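PDB 4WPE: cytokinesis protein 2 from Saccharomyces cerevisiae, which mediates the cytoskeletal rearrangements required for cytokinesis, binding phospholipids, actin filaments and myosin II and coinciding first with the septins and later with the medial actin ring. Local coordinates for residues L118-I129 with E211-M222. Sequence-based numbering, arbitrary orientation.
Sequences LQARYTTLSGKI and EWAQLSCELQEM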
loop_
_atom_site.group_PDB
_atom_site.type_symbol
_atom_site.label_atom_id
_atom_site.label_comp_id
_atom_site.label_asym_id
_atom_site.label_seq_id
_atom_site.Cartn_x
_atom_site.Cartn_y
_atom_site.Cartn_z
ATOM N N LEU A 118 10.667 26.373 -16.007
ATOM C CA LEU A 118 10.251 27.608 -15.356
ATOM C C LEU A 118 11.476 28.349 -14.844
ATOM O O LEU A 118 11.613 29.556 -15.044
ATOM C CB LEU A 118 9.287 27.330 -14.204
ATOM C CG LEU A 118 7.815 27.110 -14.551
ATOM C CD1 LEU A 118 6.958 27.328 -13.315
ATOM C CD2 LEU A 118 7.379 28.027 -15.680
ATOM N N GLN A 119 12.364 27.608 -14.188
ATOM C CA GLN A 119 13.611 28.158 -13.668
ATOM C C GLN A 119 14.447 28.808 -14.771
ATOM O O GLN A 119 15.014 29.883 -14.577
ATOM C CB GLN A 119 14.421 27.062 -12.974
ATOM C CG GLN A 119 15.790 27.506 -12.489
ATOM C CD GLN A 119 15.712 28.625 -11.474
ATOM O OE1 GLN A 119 14.826 28.641 -10.619
ATOM N NE2 GLN A 119 16.640 29.572 -11.561
ATOM N N ALA A 120 14.517 28.157 -15.928
ATOM C CA ALA A 120 15.288 28.686 -17.045
ATOM C C ALA A 120 14.718 30.020 -17.516
ATOM O O ALA A 120 15.462 30.973 -17.746
ATOM C CB ALA A 120 15.318 27.689 -18.193
ATOM N N ARG A 121 13.398 30.087 -17.650
ATOM C CA ARG A 121 12.747 31.313 -18.092
ATOM C C ARG A 121 12.906 32.409 -17.048
ATOM O O ARG A 121 13.156 33.567 -17.386
ATOM C CB ARG A 121 11.263 31.081 -18.377
ATOM C CG ARG A 121 10.532 32.349 -18.788
ATOM C CD ARG A 121 9.073 32.107 -19.135
ATOM N NE ARG A 121 8.489 33.277 -19.784
ATOM C CZ ARG A 121 7.201 33.404 -20.089
ATOM N NH1 ARG A 121 6.352 32.429 -19.799
ATOM N NH2 ARG A 121 6.762 34.508 -20.681
ATOM N N TYR A 122 12.760 32.037 -15.780
ATOM C CA TYR A 122 12.889 32.996 -14.690
ATOM C C TYR A 122 14.278 33.625 -14.660
ATOM O O TYR A 122 14.416 34.830 -14.446
ATOM C CB TYR A 122 12.593 32.335 -13.342
ATOM C CG TYR A 122 12.996 33.200 -12.172
ATOM C CD1 TYR A 122 12.206 34.270 -11.775
ATOM C CD2 TYR A 122 14.176 32.964 -11.479
ATOM C CE1 TYR A 122 12.572 35.075 -10.712
ATOM C CE2 TYR A 122 14.553 33.765 -10.416
ATOM C CZ TYR A 122 13.746 34.819 -10.036
ATOM O OH TYR A 122 14.112 35.617 -8.976
ATOM N N THR A 123 15.301 32.801 -14.863
ATOM C CA THR A 123 16.681 33.273 -14.878
ATOM C C THR A 123 16.894 34.310 -15.980
ATOM O O THR A 123 17.506 35.353 -15.752
ATOM C CB THR A 123 17.669 32.101 -15.061
ATOM O OG1 THR A 123 17.686 31.306 -13.868
ATOM C CG2 THR A 123 19.074 32.613 -15.334
ATOM N N THR A 124 16.368 34.022 -17.167
ATOM C CA THR A 124 16.459 34.940 -18.296
ATOM C C THR A 124 15.722 36.250 -18.018
ATOM O O THR A 124 16.242 37.333 -18.290
ATOM C CB THR A 124 15.894 34.304 -19.575
ATOM O OG1 THR A 124 16.672 33.151 -19.918
ATOM C CG2 THR A 124 15.932 35.292 -20.725
ATOM N N LEU A 125 14.516 36.146 -17.467
ATOM C CA LEU A 125 13.712 37.321 -17.140
ATOM C C LEU A 125 14.413 38.228 -16.139
ATOM O O LEU A 125 14.503 39.436 -16.346
ATOM C CB LEU A 125 12.350 36.906 -16.587
ATOM C CG LEU A 125 11.191 36.865 -17.581
ATOM C CD1 LEU A 125 9.875 36.640 -16.857
ATOM C CD2 LEU A 125 11.141 38.147 -18.387
ATOM N N SER A 126 14.906 37.638 -15.055
ATOM C CA SER A 126 15.564 38.398 -14.000
ATOM C C SER A 126 16.791 39.141 -14.513
ATOM O O SER A 126 17.079 40.255 -14.077
ATOM C CB SER A 126 15.954 37.475 -12.850
ATOM O OG SER A 126 14.802 37.041 -12.152
ATOM N N GLY A 127 17.511 38.520 -15.441
ATOM C CA GLY A 127 18.666 39.150 -16.050
ATOM C C GLY A 127 18.253 40.371 -16.846
ATOM O O GLY A 127 18.858 41.438 -16.727
ATOM N N LYS A 128 17.214 40.206 -17.659
ATOM C CA LYS A 128 16.668 41.301 -18.454
ATOM C C LYS A 128 16.166 42.422 -17.561
ATOM O O LYS A 128 16.353 43.598 -17.869
ATOM C CB LYS A 128 15.536 40.805 -19.347
ATOM C CG LYS A 128 14.967 41.854 -20.283
ATOM C CD LYS A 128 14.038 41.201 -21.295
ATOM C CE LYS A 128 13.328 42.222 -22.163
ATOM N NZ LYS A 128 12.467 41.544 -23.174
ATOM N N ILE A 129 15.529 42.060 -16.452
ATOM C CA ILE A 129 15.066 43.061 -15.503
ATOM C C ILE A 129 16.257 43.843 -14.947
ATOM O O ILE A 129 16.343 45.053 -15.143
ATOM C CB ILE A 129 14.263 42.438 -14.351
ATOM C CG1 ILE A 129 13.002 41.761 -14.893
ATOM C CG2 ILE A 129 13.887 43.502 -13.342
ATOM C CD1 ILE A 129 11.849 42.706 -15.150
ATOM N N GLU A 211 8.574 48.726 -20.867
ATOM C CA GLU A 211 9.018 47.345 -20.707
ATOM C C GLU A 211 8.351 46.644 -19.531
ATOM O O GLU A 211 7.871 45.520 -19.671
ATOM C CB GLU A 211 10.538 47.285 -20.542
ATOM C CG GLU A 211 11.325 47.522 -21.825
ATOM C CD GLU A 211 11.154 46.406 -22.845
ATOM O OE1 GLU A 211 12.079 45.576 -22.980
ATOM O OE2 GLU A 211 10.104 46.366 -23.524
ATOM N N TRP A 212 8.322 47.301 -18.374
ATOM C CA TRP A 212 7.768 46.681 -17.169
ATOM C C TRP A 212 6.284 46.359 -17.317
ATOM O O TRP A 212 5.770 45.448 -16.670
ATOM C CB TRP A 212 7.979 47.577 -15.946
ATOM C CG TRP A 212 7.397 46.990 -14.697
ATOM C CD1 TRP A 212 6.354 47.480 -13.967
ATOM C CD2 TRP A 212 7.805 45.780 -14.049
ATOM N NE1 TRP A 212 6.098 46.660 -12.895
ATOM C CE2 TRP A 212 6.976 45.608 -12.923
ATOM C CE3 TRP A 212 8.797 44.829 -14.307
ATOM C CZ2 TRP A 212 7.108 44.526 -12.058
ATOM C CZ3 TRP A 212 8.926 43.753 -13.447
ATOM C CH2 TRP A 212 8.086 43.611 -12.337
ATOM N N ALA A 213 5.598 47.109 -18.172
ATOM C CA ALA A 213 4.197 46.841 -18.463
ATOM C C ALA A 213 4.056 45.484 -19.141
ATOM O O ALA A 213 3.022 44.825 -19.032
ATOM C CB ALA A 213 3.615 47.942 -19.341
ATOM N N GLN A 214 5.114 45.077 -19.837
ATOM C CA GLN A 214 5.127 43.823 -20.574
ATOM C C GLN A 214 5.724 42.683 -19.759
ATOM O O GLN A 214 5.219 41.562 -19.785
ATOM C CB GLN A 214 5.912 43.979 -21.878
ATOM C CG GLN A 214 5.222 44.828 -22.929
ATOM C CD GLN A 214 5.984 44.854 -24.239
ATOM O OE1 GLN A 214 7.214 44.777 -24.257
ATOM N NE2 GLN A 214 5.256 44.957 -25.346
ATOM N N LEU A 215 6.801 42.970 -19.039
ATOM C CA LEU A 215 7.534 41.924 -18.335
ATOM C C LEU A 215 6.810 41.469 -17.069
ATOM O O LEU A 215 6.987 40.337 -16.619
ATOM C CB LEU A 215 8.954 42.394 -18.006
ATOM C CG LEU A 215 9.991 42.186 -19.119
ATOM C CD1 LEU A 215 9.612 42.899 -20.412
ATOM C CD2 LEU A 215 11.374 42.620 -18.665
ATOM N N SER A 216 5.986 42.343 -16.502
ATOM C CA SER A 216 5.156 41.960 -15.369
ATOM C C SER A 216 4.061 41.016 -15.838
ATOM O O SER A 216 3.585 40.176 -15.078
ATOM C CB SER A 216 4.543 43.186 -14.697
ATOM O OG SER A 216 3.765 43.920 -15.621
ATOM N N CYS A 217 3.662 41.161 -17.097
ATOM C CA CYS A 217 2.693 40.249 -17.689
ATOM C C CYS A 217 3.339 38.892 -17.935
ATOM O O CYS A 217 2.712 37.854 -17.711
ATOM C CB CYS A 217 2.124 40.816 -18.991
ATOM S SG CYS A 217 0.526 41.641 -18.800
ATOM N N GLU A 218 4.591 38.907 -18.386
ATOM C CA GLU A 218 5.361 37.677 -18.551
ATOM C C GLU A 218 5.450 36.927 -17.223
ATOM O O GLU A 218 5.319 35.705 -17.182
ATOM C CB GLU A 218 6.767 37.972 -19.086
ATOM C CG GLU A 218 6.838 38.270 -20.580
ATOM C CD GLU A 218 8.192 37.925 -21.177
ATOM O OE1 GLU A 218 8.651 36.778 -20.984
ATOM O OE2 GLU A 218 8.801 38.797 -21.833
ATOM N N LEU A 219 5.662 37.668 -16.139
ATOM C CA LEU A 219 5.699 37.081 -14.803
ATOM C C LEU A 219 4.344 36.502 -14.418
ATOM O O LEU A 219 4.256 35.384 -13.911
ATOM C CB LEU A 219 6.132 38.118 -13.767
ATOM C CG LEU A 219 7.608 38.517 -13.772
ATOM C CD1 LEU A 219 7.863 39.632 -12.771
ATOM C CD2 LEU A 219 8.487 37.313 -13.471
ATOM N N GLN A 220 3.288 37.271 -14.663
ATOM C CA GLN A 220 1.935 36.838 -14.335
ATOM C C GLN A 220 1.543 35.609 -15.151
ATOM O O GLN A 220 0.731 34.797 -14.717
ATOM C CB GLN A 220 0.946 37.981 -14.566
ATOM C CG GLN A 220 -0.489 37.643 -14.228
ATOM C CD GLN A 220 -1.419 38.820 -14.412
ATOM O OE1 GLN A 220 -1.076 39.953 -14.076
ATOM N NE2 GLN A 220 -2.602 38.560 -14.959
ATOM N N GLU A 221 2.132 35.475 -16.334
ATOM C CA GLU A 221 1.907 34.300 -17.164
ATOM C C GLU A 221 2.683 33.109 -16.613
ATOM O O GLU A 221 2.216 31.972 -16.678
ATOM C CB GLU A 221 2.313 34.575 -18.614
ATOM C CG GLU A 221 2.276 33.354 -19.518
ATOM C CD GLU A 221 2.704 33.668 -20.938
ATOM O OE1 GLU A 221 1.952 34.372 -21.646
ATOM O OE2 GLU A 221 3.794 33.216 -21.343
HETATM N N MSE A 222 3.867 33.378 -16.070
HETATM C CA MSE A 222 4.689 32.337 -15.461
HETATM C C MSE A 222 3.985 31.695 -14.273
HETATM O O MSE A 222 3.837 30.473 -14.207
HETATM C CB MSE A 222 6.032 32.902 -15.004
HETATM C CG MSE A 222 6.989 33.257 -16.119
HETATM SE SE MSE A 222 8.813 33.298 -15.448
HETATM C CE MSE A 222 8.975 31.422 -14.945
#
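R121 runs alongside M222, a selenomethionine, the two side chains passing in opposite directions before the guanidinium reaches two glutamates of the facing helix. The CB of R121 is 4.1 Å from CE of M222, CG and CD run beside SE, and CD and NH1 both approach CG of M222. With CG anti to the backbone N (chi1 178°) and the chain extended as far as NE, the charged end reaches past M222. R121, E218 and E221 form a salt-bridge network: NH2 of R121 gives a straight hydrogen bond, 3.0 Å long at 170°, to OE1 of E218, while NH1 meets OE2 of E221 at 3.1 Å and NH2 adds a weak bond to that same oxygen. Both acceptors sit at the guanidinium edge, each using the anti side of its carboxylate, and the backbone O of E218 lies above one face, offset toward the rim. Were this arginine an alanine, E218 and E221 would probably lose the cation they share, and one side of M222 its cover.

The pairing belongs to the antiparallel helical bundle of the F-BAR domain: segments 118-129 and 211-222, on helices 76-162 and 170-259, run antiparallel at 162° with axes 11.3 Å apart at closest approach. Packing is knobs-into-holes. M222 fills the hollow between L118, R121, Y122 and L125, and L125 sits in return among L215, E218, L219 and M222, its CD1 3.7 Å from CD2 of L219. Y122, whose CB also borders CE of M222, packs on helix 21-35 as well. Further along, CD1 of I129 touches CD2 of L215 and abuts the indole edge of W212 in plane, 3.5 Å from CZ3; W16 meets W212 edge-to-face. At the outer margin the extended K128 passes along L215, leaving its NZ 4.1 Å from OE1 of E211, beyond salt-bridge range.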